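Local structure of 4-alpha-glucanotransferase (Corynebacterium glutamicum, 5B68) at residues Thr70-Gly82 with Ser154-Leu166. The protein is an amylomaltase, an enzyme of the 4-alpha-glucanotransferase family that joins an N-terminal beta-sandwich domain to a TIM-barrel-type domain. Numbering follows the deposited sequence.
Sequences TRPLPPSVVAVEG and SAECGLIITPARL
Val-77 and Leu-159 lie side by side and point the same way, CG1 of Val-77 resting 3.6 Å from CD1 of Leu-159, because in-register parallel strands place paired residues on the same face. Ala-79 and Ile-161 share their face. The short side chain of Ala-79 makes a low place that Ile-161, with CG1 swung beside its own backbone N (chi1 -57°), covers with CD1, 4.0 Å from CB of Ala-79. On the other face, Val-78 is the bump, its two methyls splayed between Ile-160 and Thr-162: CG2 meets CD1 of Ile-160, while CG1, anti to the backbone N, reaches CG2 of Thr-162 at 3.7 Å, the two side chains crossing at about a right angle. Between the faces runs the parallel ladder, in which Val-77 and Ala-79 each give an N-H and a carbonyl to the neighbouring strand; it ends with Glu-81 N to Thr-162 O, 2.8 Å long and almost straight at 175°. Upstream, Pro-74 and Pro-75, whose nitrogens carry no hydrogen, cannot extend the ladder as donors. Cys-157 projects toward them, its CB 3.2 Å from Pro-74 O and its sulfur touching CB of Leu-73 and CG2 of Val-77. Leu-73 in turn lays CD1 over the backbone of Glu-156, 3.6 Å from its CA, and reaches Phe-87 and Val-89 of strand 86-92. This pairing adds strand 76-80 to strand 153-162 of the N-terminal beta-sandwich domain, whose other neighbour is strand 142-150. Ala-489 of helix 487-500 touches Val-78, and Arg-524 bonds Thr-162 OG1. Chemically, then, the backbone bonds fix the register and mostly aliphatic contacts line both faces, while a water bridges Pro-75 O (2.7 Å) and Gly-158 N (2.9 Å), which do not bond each other directly.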
loop_
_atom_site.group_PDB
_atom_site.type_symbol
_atom_site.label_atom_id
_atom_site.label_comp_id
_atom_site.label_asym_id
_atom_site.label_seq_id
_atom_site.Cartn_x
_atom_site.Cartn_y
_atom_site.Cartn_z
ATOM N N THR A 70 -14.607 -6.193 -32.068
ATOM C CA THR A 70 -13.622 -7.087 -32.660
ATOM C C THR A 70 -12.678 -7.686 -31.627
ATOM O O THR A 70 -11.721 -8.355 -31.968
ATOM C CB THR A 70 -12.844 -6.382 -33.775
ATOM O OG1 THR A 70 -12.248 -5.180 -33.254
ATOM C CG2 THR A 70 -13.841 -5.984 -34.820
ATOM N N ARG A 71 -12.967 -7.542 -30.343
ATOM C CA ARG A 71 -12.229 -8.244 -29.283
ATOM C C ARG A 71 -12.625 -9.711 -29.272
ATOM O O ARG A 71 -13.776 -10.022 -28.966
ATOM C CB ARG A 71 -12.598 -7.677 -27.896
ATOM C CG ARG A 71 -11.929 -6.357 -27.496
ATOM C CD ARG A 71 -12.144 -6.101 -26.001
ATOM N NE ARG A 71 -11.594 -4.801 -25.595
ATOM C CZ ARG A 71 -10.301 -4.575 -25.358
ATOM N NH1 ARG A 71 -9.920 -3.327 -24.998
ATOM N NH2 ARG A 71 -9.421 -5.537 -25.488
ATOM N N PRO A 72 -11.708 -10.588 -29.580
ATOM C CA PRO A 72 -12.135 -11.962 -29.670
ATOM C C PRO A 72 -12.582 -12.514 -28.323
ATOM O O PRO A 72 -13.649 -13.173 -28.246
ATOM C CB PRO A 72 -10.904 -12.678 -30.233
ATOM C CG PRO A 72 -10.160 -11.620 -30.997
ATOM C CD PRO A 72 -10.343 -10.391 -30.143
ATOM N N LEU A 73 -11.797 -12.233 -27.271
ATOM C CA LEU A 73 -12.180 -12.452 -25.901
ATOM C C LEU A 73 -12.162 -11.113 -25.174
ATOM O O LEU A 73 -11.526 -10.164 -25.651
ATOM C CB LEU A 73 -11.221 -13.391 -25.193
ATOM C CG LEU A 73 -11.389 -14.888 -25.589
ATOM C CD1 LEU A 73 -10.224 -15.685 -25.180
ATOM C CD2 LEU A 73 -12.683 -15.451 -24.994
ATOM N N PRO A 74 -12.735 -11.080 -23.979
ATOM C CA PRO A 74 -12.604 -9.852 -23.200
ATOM C C PRO A 74 -11.138 -9.647 -22.817
ATOM O O PRO A 74 -10.293 -10.576 -22.902
ATOM C CB PRO A 74 -13.495 -10.089 -21.980
ATOM C CG PRO A 74 -14.427 -11.156 -22.427
ATOM C CD PRO A 74 -13.670 -12.031 -23.360
ATOM N N PRO A 75 -10.808 -8.415 -22.394
ATOM C CA PRO A 75 -9.411 -8.189 -21.917
ATOM C C PRO A 75 -9.011 -9.211 -20.869
ATOM O O PRO A 75 -7.917 -9.758 -20.949
ATOM C CB PRO A 75 -9.501 -6.789 -21.253
ATOM C CG PRO A 75 -10.669 -6.148 -21.898
ATOM C CD PRO A 75 -11.674 -7.205 -22.260
ATOM N N SER A 76 -9.926 -9.458 -19.902
ATOM C CA SER A 76 -9.873 -10.592 -18.964
ATOM C C SER A 76 -11.287 -10.754 -18.372
ATOM O O SER A 76 -12.126 -9.893 -18.578
ATOM C CB SER A 76 -8.821 -10.416 -17.904
ATOM O OG SER A 76 -8.936 -9.136 -17.266
ATOM N N VAL A 77 -11.509 -11.825 -17.614
ATOM C CA VAL A 77 -12.782 -12.092 -16.989
ATOM C C VAL A 77 -12.554 -12.446 -15.535
ATOM O O VAL A 77 -11.749 -13.340 -15.223
ATOM C CB VAL A 77 -13.449 -13.286 -17.690
ATOM C CG1 VAL A 77 -14.721 -13.677 -16.926
ATOM C CG2 VAL A 77 -13.701 -12.996 -19.175
ATOM N N VAL A 78 -13.190 -11.685 -14.641
ATOM C CA VAL A 78 -13.030 -11.890 -13.209
ATOM C C VAL A 78 -14.415 -12.216 -12.635
ATOM O O VAL A 78 -15.343 -11.496 -12.942
ATOM C CB VAL A 78 -12.468 -10.612 -12.506
ATOM C CG1 VAL A 78 -12.226 -10.924 -11.042
ATOM C CG2 VAL A 78 -11.128 -10.223 -13.123
ATOM N N ALA A 79 -14.540 -13.263 -11.863
ATOM C CA ALA A 79 -15.845 -13.708 -11.301
ATOM C C ALA A 79 -15.604 -14.131 -9.883
ATOM O O ALA A 79 -14.508 -14.621 -9.517
ATOM C CB ALA A 79 -16.421 -14.842 -12.119
ATOM N N VAL A 80 -16.628 -13.939 -9.042
ATOM C CA VAL A 80 -16.572 -14.458 -7.706
ATOM C C VAL A 80 -16.937 -15.914 -7.765
ATOM O O VAL A 80 -17.766 -16.314 -8.595
ATOM C CB VAL A 80 -17.563 -13.736 -6.796
ATOM C CG1 VAL A 80 -17.625 -14.372 -5.386
ATOM C CG2 VAL A 80 -17.181 -12.265 -6.794
ATOM N N GLU A 81 -16.271 -16.699 -6.941
ATOM C CA GLU A 81 -16.566 -18.157 -6.763
ATOM C C GLU A 81 -18.047 -18.439 -6.725
ATOM O O GLU A 81 -18.738 -17.744 -6.090
ATOM C CB GLU A 81 -15.941 -18.619 -5.437
ATOM C CG GLU A 81 -15.581 -20.074 -5.453
ATOM C CD GLU A 81 -14.838 -20.521 -4.221
ATOM O OE1 GLU A 81 -14.261 -21.648 -4.316
ATOM O OE2 GLU A 81 -14.852 -19.735 -3.211
ATOM N N GLY A 82 -18.547 -19.406 -7.489
ATOM C CA GLY A 82 -19.983 -19.672 -7.521
ATOM C C GLY A 82 -20.782 -18.959 -8.617
ATOM O O GLY A 82 -21.908 -19.352 -8.887
ATOM N N SER A 154 -6.467 -17.424 -33.014
ATOM C CA SER A 154 -6.540 -17.847 -31.629
ATOM C C SER A 154 -6.453 -16.613 -30.711
ATOM O O SER A 154 -5.959 -15.557 -31.096
ATOM C CB SER A 154 -5.490 -18.907 -31.292
ATOM O OG SER A 154 -4.198 -18.352 -31.375
ATOM N N ALA A 155 -6.977 -16.779 -29.498
ATOM C CA ALA A 155 -6.973 -15.699 -28.475
ATOM C C ALA A 155 -7.004 -16.337 -27.094
ATOM O O ALA A 155 -7.406 -17.517 -26.923
ATOM C CB ALA A 155 -8.148 -14.748 -28.623
ATOM N N GLU A 156 -6.567 -15.577 -26.086
ATOM C CA GLU A 156 -6.654 -16.084 -24.720
ATOM C C GLU A 156 -6.891 -14.861 -23.826
ATOM O O GLU A 156 -6.552 -13.751 -24.202
ATOM C CB GLU A 156 -5.384 -16.810 -24.267
ATOM C CG GLU A 156 -4.131 -15.972 -24.321
ATOM C CD GLU A 156 -2.994 -16.723 -23.653
ATOM O OE1 GLU A 156 -2.645 -16.406 -22.483
ATOM O OE2 GLU A 156 -2.567 -17.719 -24.252
ATOM N N CYS A 157 -7.487 -15.077 -22.673
ATOM C CA CYS A 157 -7.564 -14.061 -21.664
ATOM C C CYS A 157 -7.519 -14.690 -20.276
ATOM O O CYS A 157 -7.751 -15.858 -20.119
ATOM C CB CYS A 157 -8.759 -13.152 -21.853
ATOM S SG CYS A 157 -10.322 -13.897 -21.357
ATOM N N GLY A 158 -7.140 -13.910 -19.254
ATOM C CA GLY A 158 -7.199 -14.438 -17.894
ATOM C C GLY A 158 -8.654 -14.618 -17.526
ATOM O O GLY A 158 -9.507 -13.849 -17.957
ATOM N N LEU A 159 -8.882 -15.625 -16.717
ATOM C CA LEU A 159 -10.131 -15.939 -16.048
ATOM C C LEU A 159 -9.795 -16.131 -14.581
ATOM O O LEU A 159 -9.123 -17.126 -14.208
ATOM C CB LEU A 159 -10.759 -17.238 -16.589
ATOM C CG LEU A 159 -12.047 -17.717 -15.882
ATOM C CD1 LEU A 159 -13.170 -16.702 -15.880
ATOM C CD2 LEU A 159 -12.588 -19.021 -16.450
ATOM N N ILE A 160 -10.202 -15.170 -13.757
ATOM C CA ILE A 160 -9.704 -15.058 -12.422
ATOM C C ILE A 160 -10.886 -15.208 -11.483
ATOM O O ILE A 160 -11.829 -14.441 -11.566
ATOM C CB ILE A 160 -9.047 -13.693 -12.252
ATOM C CG1 ILE A 160 -7.885 -13.533 -13.282
ATOM C CG2 ILE A 160 -8.502 -13.565 -10.846
ATOM C CD1 ILE A 160 -7.673 -12.119 -13.672
ATOM N N ILE A 161 -10.811 -16.168 -10.610
ATOM C CA ILE A 161 -11.919 -16.520 -9.746
ATOM C C ILE A 161 -11.570 -16.138 -8.273
ATOM O O ILE A 161 -10.520 -16.535 -7.716
ATOM C CB ILE A 161 -12.187 -18.021 -9.862
ATOM C CG1 ILE A 161 -12.482 -18.435 -11.335
ATOM C CG2 ILE A 161 -13.319 -18.416 -8.955
ATOM C CD1 ILE A 161 -13.693 -17.732 -11.961
ATOM N N THR A 162 -12.431 -15.331 -7.680
ATOM C CA THR A 162 -12.083 -14.620 -6.471
ATOM C C THR A 162 -13.033 -15.032 -5.345
ATOM O O THR A 162 -14.141 -15.507 -5.587
ATOM C CB THR A 162 -12.136 -13.133 -6.686
ATOM O OG1 THR A 162 -13.483 -12.702 -6.829
ATOM C CG2 THR A 162 -11.273 -12.656 -7.869
ATOM N N PRO A 163 -12.543 -14.976 -4.097
ATOM C CA PRO A 163 -13.411 -15.451 -3.000
ATOM C C PRO A 163 -14.499 -14.474 -2.594
ATOM O O PRO A 163 -14.295 -13.250 -2.576
ATOM C CB PRO A 163 -12.416 -15.718 -1.864
ATOM C CG PRO A 163 -11.365 -14.690 -2.107
ATOM C CD PRO A 163 -11.193 -14.640 -3.603
ATOM N N ALA A 164 -15.654 -15.013 -2.210
ATOM C CA ALA A 164 -16.718 -14.179 -1.708
ATOM C C ALA A 164 -16.318 -13.366 -0.419
ATOM O O ALA A 164 -16.683 -12.229 -0.299
ATOM C CB ALA A 164 -17.979 -15.034 -1.465
ATOM N N ARG A 165 -15.556 -13.993 0.495
ATOM C CA ARG A 165 -15.221 -13.389 1.768
ATOM C C ARG A 165 -13.919 -13.967 2.326
ATOM O O ARG A 165 -13.670 -15.178 2.304
ATOM C CB ARG A 165 -16.353 -13.641 2.741
ATOM C CG ARG A 165 -16.286 -12.809 4.044
ATOM C CD ARG A 165 -17.434 -13.196 4.991
ATOM N NE ARG A 165 -17.313 -12.552 6.322
ATOM C CZ ARG A 165 -17.553 -11.275 6.586
ATOM N NH1 ARG A 165 -17.472 -10.868 7.852
ATOM N NH2 ARG A 165 -17.918 -10.382 5.638
ATOM N N LEU A 166 -13.070 -13.076 2.799
ATOM C CA LEU A 166 -11.838 -13.427 3.495
ATOM C C LEU A 166 -12.174 -14.182 4.810
ATOM O O LEU A 166 -12.962 -13.667 5.604
ATOM C CB LEU A 166 -11.090 -12.130 3.853
ATOM C CG LEU A 166 -10.455 -11.469 2.681
ATOM C CD1 LEU A 166 -10.142 -10.038 2.962
ATOM C CD2 LEU A 166 -9.198 -12.237 2.273
HETATM O O HOH W 1 -8.230 -11.150 -24.770
HETATM O O HOH W 2 -6.035 -11.333 -19.779
#